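Local coordinates for protein aldehyde reductase YahK (Escherichia coli, PDB 1UUF) that reduces a wide range of aldehydes to their primary alcohols, using zinc and strongly preferring NADPH over NADH as electron donor, at residues 48-53 with 93-98; 281-286 with 308-313. All blocks are in the same frame, centred on the assembly; numbering follows the deposited sequence.

Contact 1: residues 48-53 with 93-98; sequences NDVKIE and DQVEKY
N48 and V95 have the nearest CA atoms of the two segments, 5.0 Å apart. From there the two segments part. Residues 49-53 run off as the start of strand 49-58, while 93-98 is an irregular loop that follows strand 84-91. No hydrogen bond joins the two segments, so the contact rests on side-chain packing.

V95 carries much of it. V95 CG2 reaches over the backbone of the other segment and lies 3.3 Å from D49 O. With chi1 at 170°, CG1 is anti to the V95 N, and CG2 is the branch left to make this contact. V50 points toward the loop and meets two residues. V50 CG2 lies 4.3 Å from V95 CG2 and 4.0 Å from Y98 CD1. The V50 side chain stands roughly perpendicular to that of Y98 and approaches the ring obliquely. Y98 OH is hydrogen-bonded to V160 O, which holds the far end of the ring.

Farther out, toward solvent, the side chain of N48 meets that of Q94. N48 OD1 comes within 3.3 Å of Q94 CB, a van der Waals contact. The two amide planes stand 87° apart, and the Q94 amide serves its own loop instead. There Q94 NE2 donates to D93 OD1 over 3.0 Å, reaching that oxygen from above the carboxylate plane.

D49 turns away from the loop; its OD2 accepts a hydrogen bond from G46 N and forms a salt bridge with R43 NE. The backbone of E96 and K97 donates to the carboxylate of E157. The arrangement is a loop between neighbouring antiparallel strands, 84-91 and 103-106, folded over the start of strand 49-58. It belongs to the GroES-like domain of zinc-containing alcohol dehydrogenases and lies away from both zinc sites.

Contact 2: residues 281-286 with 308-313; sequences DGTMTL and AIAGSM
M284 and I309 leave their strands on the same face of the sheet, and their torsions bring the two ends together. M284 CG is anti to the backbone N (chi1 168°), and the chain bends at its last torsion (chi3 61°). On the other strand, I309 chi2 (-56°) turns CD1 to meet it. M284 CE thus comes to 3.6 Å from I309 CD1, and the two chains run alongside each other from the sheet. L286 CD1 adds a looser contact on that face, 4.2 Å from I309 CG2.

T283, T285, A308 and A310 occupy the other face. T285 OG1 lies 3.8 Å from A310 CB and is buried with no polar partner in the model. T285 CG2 packs against S312 CB at 3.8 Å.

The backbones pair in parallel, T283 with A308 through L286 with G311. Five hydrogen bonds zigzag between them, starting with A308 N to G282 O. The bond from S312 N to L286 O is the longest of the five, at 3.3 Å.

Strand 258-263 flanks 282-286 on its far side. Residues 308-310 pair antiparallel with a strand of the second subunit, where A308 packs on A310 of that subunit. This is the dimer-side edge of the Rossmann-type coenzyme domain, and the sheet continues across the interface, as in other dimeric alcohol dehydrogenases.

From the N terminus, the chain enters contact 1 at strand 49-58, passes through helix 61-68 and strand 84-91, and returns in the loop at 93-98. This closes a loop wholly inside the GroES-like domain. The chain then goes on through the structural zinc site and into the parallel sheet. Contact 2 opens there at 282-286 and closes after helix 299-303, at strand 308-311. The two are in series and neither nest nor cross. The centres of contact 1 and contact 2 are about 37 Å apart, on opposite sides of the chain's centre. Contact 1 ties a loop to the mixed sheet, while contact 2 joins the last two strands of the parallel sheet.

Contact 1: residues 48-53 with 93-98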
ATOM      1  N   ASN A  48       2.513   9.893 -38.674  1.00 19.65           N
ATOM      2  CA  ASN A  48       3.117  10.012 -37.346  1.00 19.85           C
ATOM      3  C   ASN A  48       3.993   8.817 -36.976  1.00 18.72           C
ATOM      4  O   ASN A  48       4.484   8.734 -35.846  1.00 17.99           O
ATOM      5  CB  ASN A  48       2.033  10.160 -36.276  1.00 21.89           C
ATOM      6  CG  ASN A  48       1.127  11.349 -36.519  1.00 25.35           C
ATOM      7  OD1 ASN A  48       1.585  12.488 -36.610  1.00 27.13           O
ATOM      8  ND2 ASN A  48      -0.174  11.089 -36.616  1.00 27.04           N
ATOM      9  N   ASP A  49       4.195   7.903 -37.921  1.00 17.17           N
ATOM     10  CA  ASP A  49       4.987   6.699 -37.667  1.00 17.83           C
ATOM     11  C   ASP A  49       6.489   6.767 -37.890  1.00 17.41           C
ATOM     12  O   ASP A  49       6.991   7.543 -38.703  1.00 17.15           O
ATOM     13  CB  ASP A  49       4.452   5.523 -38.488  1.00 17.58           C
ATOM     14  CG  ASP A  49       3.069   5.100 -38.065  1.00 20.19           C
ATOM     15  OD1 ASP A  49       2.740   5.256 -36.869  1.00 20.94           O
ATOM     16  OD2 ASP A  49       2.317   4.595 -38.930  1.00 20.14           O
ATOM     17  N   VAL A  50       7.193   5.911 -37.155  1.00 15.17           N
ATOM     18  CA  VAL A  50       8.641   5.792 -37.240  1.00 13.79           C
ATOM     19  C   VAL A  50       8.930   4.340 -37.609  1.00 14.32           C
ATOM     20  O   VAL A  50       8.482   3.418 -36.917  1.00 14.12           O
ATOM     21  CB  VAL A  50       9.320   6.091 -35.877  1.00 13.15           C
ATOM     22  CG1 VAL A  50      10.835   5.959 -36.005  1.00 13.54           C
ATOM     23  CG2 VAL A  50       8.940   7.482 -35.398  1.00 15.37           C
ATOM     24  N   LYS A  51       9.650   4.137 -38.710  1.00 15.00           N
ATOM     25  CA  LYS A  51      10.010   2.794 -39.157  1.00 15.14           C
ATOM     26  C   LYS A  51      11.392   2.513 -38.589  1.00 15.00           C
ATOM     27  O   LYS A  51      12.340   3.242 -38.870  1.00 16.71           O
ATOM     28  CB  LYS A  51      10.046   2.728 -40.682  1.00 18.79           C
ATOM     29  CG  LYS A  51      10.454   1.373 -41.233  1.00 19.63           C
ATOM     30  CD  LYS A  51      10.451   1.392 -42.755  1.00 21.55           C
ATOM     31  CE  LYS A  51      10.855   0.049 -43.323  1.00 25.81           C
ATOM     32  NZ  LYS A  51      10.789   0.056 -44.810  1.00 26.49           N
ATOM     33  N   ILE A  52      11.499   1.443 -37.810  1.00 14.28           N
ATOM     34  CA  ILE A  52      12.742   1.089 -37.135  1.00 13.69           C
ATOM     35  C   ILE A  52      13.357  -0.241 -37.543  1.00 14.02           C
ATOM     36  O   ILE A  52      12.672  -1.263 -37.584  1.00 15.02           O
ATOM     37  CB  ILE A  52      12.497   1.040 -35.609  1.00 12.86           C
ATOM     38  CG1 ILE A  52      11.939   2.384 -35.135  1.00 11.88           C
ATOM     39  CG2 ILE A  52      13.782   0.691 -34.871  1.00 14.23           C
ATOM     40  CD1 ILE A  52      11.416   2.355 -33.714  1.00 14.45           C
ATOM     41  N   GLU A  53      14.655  -0.218 -37.835  1.00 15.52           N
ATOM     42  CA  GLU A  53      15.395  -1.426 -38.178  1.00 15.35           C
ATOM     43  C   GLU A  53      15.913  -1.890 -36.819  1.00 14.97           C
ATOM     44  O   GLU A  53      16.788  -1.251 -36.231  1.00 15.25           O
ATOM     45  CB  GLU A  53      16.569  -1.095 -39.099  1.00 19.31           C
ATOM     46  CG  GLU A  53      17.325  -2.305 -39.618  1.00 24.38           C
ATOM     47  CD  GLU A  53      16.490  -3.159 -40.555  1.00 27.58           C
ATOM     48  OE1 GLU A  53      15.818  -2.588 -41.440  1.00 29.12           O
ATOM     49  OE2 GLU A  53      16.511  -4.400 -40.415  1.00 30.91           O
ATOM     50  N   ASP A  93       5.592  12.026 -42.629  1.00 27.37           N
ATOM     51  CA  ASP A  93       5.749  13.454 -42.880  1.00 29.70           C
ATOM     52  C   ASP A  93       5.327  14.357 -41.720  1.00 29.76           C
ATOM     53  O   ASP A  93       5.562  15.564 -41.758  1.00 29.18           O
ATOM     54  CB  ASP A  93       4.982  13.851 -44.147  1.00 32.45           C
ATOM     55  CG  ASP A  93       3.527  13.427 -44.107  1.00 34.55           C
ATOM     56  OD1 ASP A  93       2.826  13.773 -43.135  1.00 36.69           O
ATOM     57  OD2 ASP A  93       3.079  12.749 -45.055  1.00 39.32           O
ATOM     58  N   GLN A  94       4.702  13.781 -40.696  1.00 28.80           N
ATOM     59  CA  GLN A  94       4.269  14.561 -39.540  1.00 28.79           C
ATOM     60  C   GLN A  94       5.152  14.324 -38.318  1.00 27.35           C
ATOM     61  O   GLN A  94       4.963  14.955 -37.279  1.00 27.43           O
ATOM     62  CB  GLN A  94       2.815  14.234 -39.182  1.00 30.21           C
ATOM     63  CG  GLN A  94       1.808  14.657 -40.235  1.00 35.52           C
ATOM     64  CD  GLN A  94       1.916  16.129 -40.577  1.00 37.83           C
ATOM     65  OE1 GLN A  94       1.804  16.990 -39.702  1.00 40.93           O
ATOM     66  NE2 GLN A  94       2.136  16.426 -41.852  1.00 39.21           N
ATOM     67  N   VAL A  95       6.110  13.410 -38.441  1.00 25.37           N
ATOM     68  CA  VAL A  95       7.012  13.114 -37.333  1.00 23.39           C
ATOM     69  C   VAL A  95       7.925  14.305 -37.064  1.00 23.84           C
ATOM     70  O   VAL A  95       8.549  14.839 -37.981  1.00 23.95           O
ATOM     71  CB  VAL A  95       7.870  11.868 -37.630  1.00 22.20           C
ATOM     72  CG1 VAL A  95       8.961  11.719 -36.582  1.00 20.42           C
ATOM     73  CG2 VAL A  95       6.986  10.630 -37.638  1.00 19.57           C
ATOM     74  N   GLU A  96       8.007  14.713 -35.802  1.00 23.45           N
ATOM     75  CA  GLU A  96       8.830  15.864 -35.438  1.00 25.28           C
ATOM     76  C   GLU A  96       9.994  15.526 -34.513  1.00 23.89           C
ATOM     77  O   GLU A  96      10.957  16.284 -34.419  1.00 24.76           O
ATOM     78  CB  GLU A  96       7.959  16.931 -34.774  1.00 27.16           C
ATOM     79  CG  GLU A  96       6.640  17.176 -35.483  1.00 32.22           C
ATOM     80  CD  GLU A  96       5.896  18.373 -34.932  1.00 34.98           C
ATOM     81  OE1 GLU A  96       6.377  19.509 -35.126  1.00 35.44           O
ATOM     82  OE2 GLU A  96       4.835  18.179 -34.303  1.00 38.43           O
ATOM     83  N   LYS A  97       9.904  14.385 -33.838  1.00 21.49           N
ATOM     84  CA  LYS A  97      10.938  13.968 -32.896  1.00 20.73           C
ATOM     85  C   LYS A  97      12.120  13.225 -33.508  1.00 19.54           C
ATOM     86  O   LYS A  97      13.248  13.344 -33.022  1.00 18.60           O
ATOM     87  CB  LYS A  97      10.324  13.070 -31.815  1.00 21.99           C
ATOM     88  CG  LYS A  97       9.242  13.721 -30.967  1.00 23.21           C
ATOM     89  CD  LYS A  97       8.467  12.679 -30.160  1.00 23.95           C
ATOM     90  CE  LYS A  97       9.372  11.870 -29.240  1.00 25.45           C
ATOM     91  NZ  LYS A  97       8.601  10.844 -28.467  1.00 25.16           N
ATOM     92  N   TYR A  98      11.869  12.462 -34.566  1.00 18.76           N
ATOM     93  CA  TYR A  98      12.922  11.655 -35.168  1.00 17.25           C
ATOM     94  C   TYR A  98      13.232  11.853 -36.641  1.00 17.27           C
ATOM     95  O   TYR A  98      12.434  12.400 -37.397  1.00 17.33           O
ATOM     96  CB  TYR A  98      12.613  10.177 -34.924  1.00 16.62           C
ATOM     97  CG  TYR A  98      12.411   9.878 -33.462  1.00 16.15           C
ATOM     98  CD1 TYR A  98      11.131   9.802 -32.910  1.00 15.86           C
ATOM     99  CD2 TYR A  98      13.507   9.768 -32.610  1.00 16.27           C
ATOM    100  CE1 TYR A  98      10.952   9.632 -31.533  1.00 15.35           C
ATOM    101  CE2 TYR A  98      13.341   9.604 -31.242  1.00 15.18           C
ATOM    102  CZ  TYR A  98      12.067   9.541 -30.710  1.00 15.79           C
ATOM    103  OH  TYR A  98      11.921   9.423 -29.347  1.00 16.94           O
TER

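Contact 2: residues 281-286 with 308-313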
ATOM      1  N   ASP A 281       5.228   4.433   7.766  1.00 11.52           N
ATOM      2  CA  ASP A 281       4.841   5.060   6.505  1.00 12.55           C
ATOM      3  C   ASP A 281       5.658   4.548   5.320  1.00 12.65           C
ATOM      4  O   ASP A 281       5.633   5.139   4.240  1.00 12.44           O
ATOM      5  CB  ASP A 281       4.956   6.587   6.586  1.00 13.78           C
ATOM      6  CG  ASP A 281       3.702   7.236   7.157  1.00 15.75           C
ATOM      7  OD1 ASP A 281       2.593   6.726   6.883  1.00 17.38           O
ATOM      8  OD2 ASP A 281       3.821   8.263   7.860  1.00 16.07           O
ATOM      9  N   GLY A 282       6.368   3.443   5.528  1.00 10.92           N
ATOM     10  CA  GLY A 282       7.171   2.858   4.468  1.00 10.20           C
ATOM     11  C   GLY A 282       6.333   2.003   3.535  1.00 10.56           C
ATOM     12  O   GLY A 282       5.245   1.562   3.895  1.00  9.93           O
ATOM     13  N   THR A 283       6.846   1.748   2.336  1.00  9.52           N
ATOM     14  CA  THR A 283       6.114   0.952   1.364  1.00  9.70           C
ATOM     15  C   THR A 283       6.993  -0.084   0.688  1.00 10.50           C
ATOM     16  O   THR A 283       8.174   0.160   0.457  1.00 10.42           O
ATOM     17  CB  THR A 283       5.544   1.848   0.242  1.00 11.53           C
ATOM     18  OG1 THR A 283       4.594   2.766   0.790  1.00 13.55           O
ATOM     19  CG2 THR A 283       4.876   1.001  -0.844  1.00 11.70           C
ATOM     20  N   MET A 284       6.419  -1.248   0.397  1.00  9.70           N
ATOM     21  CA  MET A 284       7.143  -2.269  -0.356  1.00  9.23           C
ATOM     22  C   MET A 284       6.318  -2.411  -1.618  1.00 10.00           C
ATOM     23  O   MET A 284       5.116  -2.679  -1.553  1.00  9.74           O
ATOM     24  CB  MET A 284       7.206  -3.623   0.353  1.00 10.27           C
ATOM     25  CG  MET A 284       7.720  -4.723  -0.590  1.00 10.34           C
ATOM     26  SD  MET A 284       8.200  -6.255   0.227  1.00 12.60           S
ATOM     27  CE  MET A 284       6.639  -6.727   0.974  1.00 13.42           C
ATOM     28  N   THR A 285       6.949  -2.203  -2.764  1.00  8.83           N
ATOM     29  CA  THR A 285       6.242  -2.298  -4.033  1.00  9.35           C
ATOM     30  C   THR A 285       6.709  -3.515  -4.801  1.00  8.97           C
ATOM     31  O   THR A 285       7.908  -3.749  -4.933  1.00  9.45           O
ATOM     32  CB  THR A 285       6.478  -1.038  -4.878  1.00  8.90           C
ATOM     33  OG1 THR A 285       5.936   0.091  -4.186  1.00  8.87           O
ATOM     34  CG2 THR A 285       5.810  -1.161  -6.249  1.00 10.92           C
ATOM     35  N   LEU A 286       5.750  -4.288  -5.302  1.00  9.63           N
ATOM     36  CA  LEU A 286       6.047  -5.497  -6.054  1.00  9.59           C
ATOM     37  C   LEU A 286       6.010  -5.201  -7.555  1.00 10.40           C
ATOM     38  O   LEU A 286       5.106  -4.517  -8.031  1.00 10.14           O
ATOM     39  CB  LEU A 286       5.006  -6.575  -5.730  1.00 12.38           C
ATOM     40  CG  LEU A 286       4.604  -6.730  -4.259  1.00 16.90           C
ATOM     41  CD1 LEU A 286       3.504  -7.773  -4.139  1.00 19.23           C
ATOM     42  CD2 LEU A 286       5.809  -7.118  -3.433  1.00 18.19           C
ATOM     43  N   ALA A 308       2.540   0.075   3.782  1.00  8.59           N
ATOM     44  CA  ALA A 308       1.728  -0.298   2.640  1.00  8.36           C
ATOM     45  C   ALA A 308       2.461  -1.233   1.693  1.00  9.81           C
ATOM     46  O   ALA A 308       3.697  -1.259   1.647  1.00  8.28           O
ATOM     47  CB  ALA A 308       1.301   0.957   1.883  1.00 10.70           C
ATOM     48  N   ILE A 309       1.680  -2.015   0.957  1.00  8.48           N
ATOM     49  CA  ILE A 309       2.213  -2.904  -0.061  1.00 10.37           C
ATOM     50  C   ILE A 309       1.559  -2.380  -1.331  1.00  9.84           C
ATOM     51  O   ILE A 309       0.346  -2.200  -1.380  1.00 10.62           O
ATOM     52  CB  ILE A 309       1.796  -4.370   0.167  1.00 11.89           C
ATOM     53  CG1 ILE A 309       2.303  -4.849   1.529  1.00 15.14           C
ATOM     54  CG2 ILE A 309       2.351  -5.246  -0.953  1.00 12.33           C
ATOM     55  CD1 ILE A 309       3.794  -4.701   1.724  1.00 20.22           C
ATOM     56  N   ALA A 310       2.365  -2.113  -2.348  1.00  9.01           N
ATOM     57  CA  ALA A 310       1.839  -1.586  -3.594  1.00  8.10           C
ATOM     58  C   ALA A 310       2.382  -2.366  -4.776  1.00  8.15           C
ATOM     59  O   ALA A 310       3.195  -3.275  -4.621  1.00  8.55           O
ATOM     60  CB  ALA A 310       2.211  -0.111  -3.731  1.00  9.65           C
ATOM     61  N   GLY A 311       1.902  -2.011  -5.958  1.00  8.21           N
ATOM     62  CA  GLY A 311       2.365  -2.659  -7.167  1.00  8.94           C
ATOM     63  C   GLY A 311       2.705  -1.578  -8.170  1.00  7.88           C
ATOM     64  O   GLY A 311       2.333  -0.420  -7.990  1.00  8.54           O
ATOM     65  N   SER A 312       3.422  -1.946  -9.221  1.00  8.05           N
ATOM     66  CA  SER A 312       3.788  -0.987 -10.253  1.00  9.91           C
ATOM     67  C   SER A 312       4.192  -1.759 -11.498  1.00  9.03           C
ATOM     68  O   SER A 312       4.726  -2.859 -11.392  1.00 10.56           O
ATOM     69  CB  SER A 312       4.962  -0.121  -9.780  1.00 12.09           C
ATOM     70  OG  SER A 312       5.364   0.804 -10.782  1.00 12.02           O
ATOM     71  N   MET A 313       3.898  -1.217 -12.674  1.00 11.52           N
ATOM     72  CA  MET A 313       4.321  -1.888 -13.898  1.00 12.50           C
ATOM     73  C   MET A 313       4.903  -0.880 -14.880  1.00 12.13           C
ATOM     74  O   MET A 313       4.361   0.215 -15.074  1.00 11.12           O
ATOM     75  CB  MET A 313       3.183  -2.695 -14.535  1.00 16.99           C
ATOM     76  CG  MET A 313       1.957  -1.930 -14.947  1.00 17.94           C
ATOM     77  SD  MET A 313       0.882  -3.012 -15.939  1.00 21.06           S
ATOM     78  CE  MET A 313       0.982  -2.194 -17.534  1.00 24.72           C
TER